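PDB 6JAV: group II chitinase from Ostrinia furnacalis, which probably catalyses the internal hydrolysis of chitin, this chain being the first catalytic domain of a larger, multidomain chitin-binding enzyme. Local coordinates for residues S297-G310 with A313-I327. Numbering follows the deposited sequence.
Sequences SGWTVVKDPYQRMG and AYKGNQWVSFDDVEI
Ala313 packs its CB against Val301 CG2 (4.2 Å) in a non-hydrogen-bonded pair of the antiparallel hairpin formed by strands 300-302 and 312-315. The hairpin belongs to the small α+β domain inserted, as in many family 18 chitinases, between the last two TIM-barrel strands. A methyl suits Ala313, fitting between this valine and the Trp299 indole. Tyr314 and Thr300 form the hydrogen-bonded pair, with reciprocal bonds from Thr300 N to Tyr314 O and from Tyr314 N to Thr300 O (both 2.9 Å). With chi1 at 63°, the phenol turns a face to Thr300 CB, a CH-pi contact 4.0 Å from the centroid, while Val302 CG2 meets its edge. Threonine suits this exposed side: OG1 turns to a water that also donates to Tyr314 O.

Lys315 CB lies over the five-membered ring of Trp299, a CH-pi contact 3.5 Å from the centroid and only 8° off the normal. With CG anti to the backbone N (chi1 -176°), the extended chain lets NZ donate a hydrogen bond to Ser297 O (2.8 Å), tilted from the carbonyl plane, just past helix 287-296. After the type II' turn from Lys315 to Gln318, Gln318 CB approaches Trp299 CH2 obliquely at 3.5 Å, and Val320 CG1 touches the six-membered ring.

Asp324, the N-cap of helix 325-337, accepts from Ile327 N at OD1, leaving OD2 for a salt bridge from Lys303 NZ (2.8 Å), met on the syn side but out of the carboxylate plane. Glu326 shares that ammonium in a salt-bridge network, and a water ties its OE2 to Asp304 O. Branched and apolar, Ile327 packs against the returning loop: CG1 and CG2 touch Gly310, whose bare backbone permits the close approach, and CD1 rests 3.5 Å from Gln307 O.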
loop_
_atom_site.group_PDB
_atom_site.type_symbol
_atom_site.label_atom_id
_atom_site.label_comp_id
_atom_site.label_asym_id
_atom_site.label_seq_id
_atom_site.Cartn_x
_atom_site.Cartn_y
_atom_site.Cartn_z
ATOM N N SER A 297 -21.548 16.927 -5.312
ATOM C CA SER A 297 -21.059 17.870 -6.308
ATOM C C SER A 297 -21.332 17.427 -7.739
ATOM O O SER A 297 -20.779 18.022 -8.667
ATOM C CB SER A 297 -19.578 18.186 -6.108
ATOM O OG SER A 297 -19.386 18.797 -4.842
ATOM N N GLY A 298 -22.138 16.391 -7.938
ATOM C CA GLY A 298 -22.583 16.044 -9.277
ATOM C C GLY A 298 -21.541 15.459 -10.204
ATOM O O GLY A 298 -21.700 15.544 -11.430
ATOM N N TRP A 299 -20.469 14.866 -9.684
ATOM C CA TRP A 299 -19.511 14.251 -10.595
ATOM C C TRP A 299 -20.163 13.037 -11.249
ATOM O O TRP A 299 -20.948 12.321 -10.623
ATOM C CB TRP A 299 -18.252 13.813 -9.844
ATOM C CG TRP A 299 -17.331 14.945 -9.426
ATOM C CD1 TRP A 299 -17.703 16.164 -8.920
ATOM C CD2 TRP A 299 -15.904 14.960 -9.473
ATOM N NE1 TRP A 299 -16.600 16.922 -8.649
ATOM C CE2 TRP A 299 -15.480 16.208 -8.973
ATOM C CE3 TRP A 299 -14.933 14.033 -9.897
ATOM C CZ2 TRP A 299 -14.131 16.565 -8.880
ATOM C CZ3 TRP A 299 -13.598 14.385 -9.795
ATOM C CH2 TRP A 299 -13.210 15.642 -9.292
ATOM N N THR A 300 -19.833 12.811 -12.516
ATOM C CA THR A 300 -20.423 11.717 -13.283
ATOM C C THR A 300 -19.538 10.482 -13.138
ATOM O O THR A 300 -18.320 10.583 -13.281
ATOM C CB THR A 300 -20.482 12.124 -14.753
ATOM O OG1 THR A 300 -21.242 13.337 -14.879
ATOM C CG2 THR A 300 -21.139 11.029 -15.569
ATOM N N VAL A 301 -20.155 9.331 -12.879
ATOM C CA VAL A 301 -19.439 8.079 -12.625
ATOM C C VAL A 301 -19.574 7.175 -13.843
ATOM O O VAL A 301 -20.681 7.005 -14.368
ATOM C CB VAL A 301 -19.996 7.380 -11.379
ATOM C CG1 VAL A 301 -19.291 6.059 -11.163
ATOM C CG2 VAL A 301 -19.851 8.304 -10.170
ATOM N N VAL A 302 -18.463 6.589 -14.288
ATOM C CA VAL A 302 -18.479 5.586 -15.356
ATOM C C VAL A 302 -17.951 4.277 -14.775
ATOM O O VAL A 302 -16.812 4.232 -14.287
ATOM C CB VAL A 302 -17.632 6.018 -16.557
ATOM C CG1 VAL A 302 -17.604 4.918 -17.638
ATOM C CG2 VAL A 302 -18.126 7.364 -17.129
ATOM N N LYS A 303 -18.762 3.219 -14.835
ATOM C CA LYS A 303 -18.362 1.893 -14.368
ATOM C C LYS A 303 -18.017 1.001 -15.551
ATOM O O LYS A 303 -18.436 1.249 -16.685
ATOM C CB LYS A 303 -19.465 1.254 -13.532
ATOM C CG LYS A 303 -19.793 2.094 -12.293
ATOM C CD LYS A 303 -20.714 1.358 -11.341
ATOM C CE LYS A 303 -19.922 0.419 -10.452
ATOM N NZ LYS A 303 -20.581 0.128 -9.132
ATOM N N ASP A 304 -17.203 -0.018 -15.281
ATOM C CA ASP A 304 -16.885 -1.029 -16.286
ATOM C C ASP A 304 -17.852 -2.190 -16.109
ATOM O O ASP A 304 -17.795 -2.880 -15.088
ATOM C CB ASP A 304 -15.448 -1.501 -16.119
ATOM C CG ASP A 304 -15.082 -2.625 -17.063
ATOM O OD1 ASP A 304 -15.871 -2.947 -17.977
ATOM O OD2 ASP A 304 -13.990 -3.221 -16.880
ATOM N N PRO A 305 -18.748 -2.442 -17.066
ATOM C CA PRO A 305 -19.720 -3.531 -16.904
ATOM C C PRO A 305 -19.089 -4.912 -16.817
ATOM O O PRO A 305 -19.701 -5.821 -16.242
ATOM C CB PRO A 305 -20.607 -3.384 -18.153
ATOM C CG PRO A 305 -19.699 -2.751 -19.170
ATOM C CD PRO A 305 -18.841 -1.775 -18.373
ATOM N N TYR A 306 -17.879 -5.101 -17.351
ATOM C CA TYR A 306 -17.160 -6.365 -17.218
ATOM C C TYR A 306 -16.318 -6.432 -15.944
ATOM O O TYR A 306 -15.706 -7.474 -15.676
ATOM C CB TYR A 306 -16.260 -6.574 -18.437
ATOM C CG TYR A 306 -17.051 -6.859 -19.708
ATOM C CD1 TYR A 306 -17.757 -8.043 -19.859
ATOM C CD2 TYR A 306 -17.090 -5.935 -20.737
ATOM C CE1 TYR A 306 -18.491 -8.302 -21.019
ATOM C CE2 TYR A 306 -17.818 -6.187 -21.897
ATOM C CZ TYR A 306 -18.501 -7.375 -22.030
ATOM O OH TYR A 306 -19.231 -7.641 -23.171
ATOM N N GLN A 307 -16.264 -5.346 -15.166
ATOM C CA GLN A 307 -15.581 -5.358 -13.874
ATOM C C GLN A 307 -14.122 -5.791 -14.005
ATOM O O GLN A 307 -13.614 -6.569 -13.197
ATOM C CB GLN A 307 -16.337 -6.206 -12.860
ATOM C CG GLN A 307 -17.682 -5.633 -12.475
ATOM C CD GLN A 307 -17.832 -5.657 -10.998
ATOM O OE1 GLN A 307 -17.528 -4.667 -10.334
ATOM N NE2 GLN A 307 -18.233 -6.810 -10.450
ATOM N N ARG A 308 -13.446 -5.288 -15.035
ATOM C CA ARG A 308 -11.998 -5.441 -15.124
ATOM C C ARG A 308 -11.292 -4.366 -14.321
ATOM O O ARG A 308 -10.105 -4.511 -13.998
ATOM C CB ARG A 308 -11.543 -5.333 -16.583
ATOM C CG ARG A 308 -12.240 -6.361 -17.479
ATOM C CD ARG A 308 -12.254 -5.918 -18.915
ATOM N NE ARG A 308 -13.133 -4.781 -19.125
ATOM C CZ ARG A 308 -13.444 -4.289 -20.324
ATOM N NH1 ARG A 308 -14.261 -3.245 -20.410
ATOM N NH2 ARG A 308 -12.933 -4.838 -21.439
ATOM N N MET A 309 -12.003 -3.294 -13.998
ATOM C CA MET A 309 -11.439 -2.223 -13.191
ATOM C C MET A 309 -12.605 -1.501 -12.548
ATOM O O MET A 309 -13.761 -1.635 -12.981
ATOM C CB MET A 309 -10.641 -1.254 -14.049
ATOM C CG MET A 309 -11.517 -0.529 -15.095
ATOM S SD MET A 309 -10.594 0.599 -16.118
ATOM C CE MET A 309 -9.709 -0.512 -17.229
ATOM N N GLY A 310 -12.286 -0.736 -11.504
ATOM C CA GLY A 310 -13.264 0.074 -10.818
ATOM C C GLY A 310 -13.695 1.292 -11.613
ATOM O O GLY A 310 -13.340 1.474 -12.786
ATOM N N ALA A 313 -14.606 8.904 -12.250
ATOM C CA ALA A 313 -15.603 9.969 -12.106
ATOM C C ALA A 313 -15.015 11.288 -12.580
ATOM O O ALA A 313 -13.813 11.528 -12.463
ATOM C CB ALA A 313 -16.084 10.086 -10.650
ATOM N N TYR A 314 -15.878 12.181 -13.096
ATOM C CA TYR A 314 -15.338 13.415 -13.653
ATOM C C TYR A 314 -16.329 14.562 -13.516
ATOM O O TYR A 314 -17.536 14.358 -13.381
ATOM C CB TYR A 314 -14.908 13.255 -15.124
ATOM C CG TYR A 314 -16.069 12.914 -16.042
ATOM C CD1 TYR A 314 -16.476 11.596 -16.237
ATOM C CD2 TYR A 314 -16.787 13.926 -16.678
ATOM C CE1 TYR A 314 -17.553 11.287 -17.054
ATOM C CE2 TYR A 314 -17.848 13.629 -17.496
ATOM C CZ TYR A 314 -18.234 12.319 -17.680
ATOM O OH TYR A 314 -19.309 12.046 -18.497
ATOM N N LYS A 315 -15.777 15.772 -13.523
ATOM C CA LYS A 315 -16.586 16.986 -13.596
ATOM C C LYS A 315 -15.694 18.089 -14.133
ATOM O O LYS A 315 -14.589 18.306 -13.628
ATOM C CB LYS A 315 -17.153 17.369 -12.228
ATOM C CG LYS A 315 -18.074 18.593 -12.330
ATOM C CD LYS A 315 -18.741 18.907 -11.033
ATOM C CE LYS A 315 -19.737 20.048 -11.215
ATOM N NZ LYS A 315 -20.231 20.525 -9.888
ATOM N N GLY A 316 -16.165 18.770 -15.172
ATOM C CA GLY A 316 -15.335 19.805 -15.766
ATOM C C GLY A 316 -14.059 19.187 -16.290
ATOM O O GLY A 316 -14.079 18.167 -16.983
ATOM N N ASN A 317 -12.922 19.767 -15.906
ATOM C CA ASN A 317 -11.628 19.242 -16.319
ATOM C C ASN A 317 -10.964 18.367 -15.250
ATOM O O ASN A 317 -9.758 18.133 -15.323
ATOM C CB ASN A 317 -10.698 20.365 -16.800
ATOM C CG ASN A 317 -10.142 21.221 -15.669
ATOM O OD1 ASN A 317 -10.565 21.126 -14.513
ATOM N ND2 ASN A 317 -9.180 22.070 -16.006
ATOM N N GLN A 318 -11.725 17.886 -14.272
ATOM C CA GLN A 318 -11.192 17.017 -13.225
ATOM C C GLN A 318 -11.692 15.593 -13.433
ATOM O O GLN A 318 -12.857 15.377 -13.771
ATOM C CB GLN A 318 -11.647 17.510 -11.860
ATOM C CG GLN A 318 -11.089 18.893 -11.536
ATOM C CD GLN A 318 -9.579 18.892 -11.512
ATOM O OE1 GLN A 318 -8.961 18.233 -10.669
ATOM N NE2 GLN A 318 -8.966 19.605 -12.446
ATOM N N TRP A 319 -10.803 14.613 -13.215
ATOM C CA TRP A 319 -11.108 13.213 -13.508
ATOM C C TRP A 319 -10.372 12.354 -12.479
ATOM O O TRP A 319 -9.195 12.616 -12.205
ATOM C CB TRP A 319 -10.572 12.922 -14.920
ATOM C CG TRP A 319 -10.985 11.662 -15.631
ATOM C CD1 TRP A 319 -11.908 11.553 -16.660
ATOM C CD2 TRP A 319 -10.402 10.359 -15.486
ATOM N NE1 TRP A 319 -11.957 10.252 -17.117
ATOM C CE2 TRP A 319 -11.046 9.500 -16.413
ATOM C CE3 TRP A 319 -9.417 9.821 -14.631
ATOM C CZ2 TRP A 319 -10.729 8.145 -16.525
ATOM C CZ3 TRP A 319 -9.089 8.466 -14.752
ATOM C CH2 TRP A 319 -9.752 7.644 -15.681
ATOM N N VAL A 320 -11.039 11.352 -11.906
ATOM C CA VAL A 320 -10.395 10.525 -10.872
ATOM C C VAL A 320 -10.781 9.066 -11.064
ATOM O O VAL A 320 -11.936 8.752 -11.352
ATOM C CB VAL A 320 -10.765 11.040 -9.459
ATOM C CG1 VAL A 320 -12.254 10.915 -9.190
ATOM C CG2 VAL A 320 -9.941 10.297 -8.368
ATOM N N SER A 321 -9.809 8.158 -10.903
ATOM C CA SER A 321 -10.111 6.730 -10.951
ATOM C C SER A 321 -9.854 6.121 -9.582
ATOM O O SER A 321 -8.934 6.546 -8.877
ATOM C CB SER A 321 -9.265 6.016 -12.014
ATOM O OG SER A 321 -7.886 6.179 -11.760
ATOM N N PHE A 322 -10.666 5.132 -9.209
ATOM C CA PHE A 322 -10.702 4.666 -7.823
ATOM C C PHE A 322 -11.446 3.340 -7.749
ATOM O O PHE A 322 -12.025 2.862 -8.733
ATOM C CB PHE A 322 -11.359 5.728 -6.912
ATOM C CG PHE A 322 -12.816 5.942 -7.194
ATOM C CD1 PHE A 322 -13.211 6.718 -8.287
ATOM C CD2 PHE A 322 -13.797 5.337 -6.422
ATOM C CE1 PHE A 322 -14.572 6.909 -8.578
ATOM C CE2 PHE A 322 -15.178 5.543 -6.711
ATOM C CZ PHE A 322 -15.533 6.321 -7.804
ATOM N N ASP A 323 -11.418 2.730 -6.566
ATOM C CA ASP A 323 -12.165 1.502 -6.328
ATOM C C ASP A 323 -13.418 1.782 -5.500
ATOM O O ASP A 323 -13.364 2.493 -4.486
ATOM C CB ASP A 323 -11.292 0.478 -5.584
ATOM C CG ASP A 323 -10.337 -0.280 -6.506
ATOM O OD1 ASP A 323 -10.258 0.035 -7.718
ATOM O OD2 ASP A 323 -9.650 -1.207 -5.988
ATOM N N ASP A 324 -14.543 1.213 -5.936
ATOM C CA ASP A 324 -15.786 1.229 -5.186
ATOM C C ASP A 324 -16.044 -0.130 -4.530
ATOM O O ASP A 324 -15.285 -1.087 -4.688
ATOM C CB ASP A 324 -16.951 1.700 -6.068
ATOM C CG ASP A 324 -17.264 0.758 -7.243
ATOM O OD1 ASP A 324 -16.566 -0.241 -7.504
ATOM O OD2 ASP A 324 -18.246 1.056 -7.964
ATOM N N VAL A 325 -17.134 -0.219 -3.765
ATOM C CA VAL A 325 -17.471 -1.470 -3.088
ATOM C C VAL A 325 -17.629 -2.603 -4.091
ATOM O O VAL A 325 -17.205 -3.735 -3.835
ATOM C CB VAL A 325 -18.732 -1.284 -2.212
ATOM C CG1 VAL A 325 -19.300 -2.616 -1.802
ATOM C CG2 VAL A 325 -18.393 -0.400 -1.022
ATOM N N GLU A 326 -18.239 -2.326 -5.249
ATOM C CA GLU A 326 -18.464 -3.393 -6.222
ATOM C C GLU A 326 -17.143 -4.025 -6.677
ATOM O O GLU A 326 -16.989 -5.259 -6.657
ATOM C CB GLU A 326 -19.254 -2.853 -7.414
ATOM C CG GLU A 326 -19.673 -3.950 -8.372
ATOM C CD GLU A 326 -20.267 -3.416 -9.663
ATOM O OE1 GLU A 326 -21.411 -3.799 -9.987
ATOM O OE2 GLU A 326 -19.581 -2.632 -10.358
ATOM N N ILE A 327 -16.178 -3.201 -7.104
ATOM C CA ILE A 327 -14.926 -3.786 -7.586
ATOM C C ILE A 327 -14.131 -4.411 -6.444
ATOM O O ILE A 327 -13.419 -5.402 -6.651
ATOM C CB ILE A 327 -14.091 -2.794 -8.416
ATOM C CG1 ILE A 327 -13.087 -3.521 -9.330
ATOM C CG2 ILE A 327 -13.336 -1.816 -7.506
ATOM C CD1 ILE A 327 -13.750 -4.331 -10.449
HETATM O O HOH W 1 -19.980 15.573 -14.471
HETATM O O HOH W 2 -20.063 -2.588 -13.268
HETATM O O HOH W 3 -10.162 -1.489 -9.914
#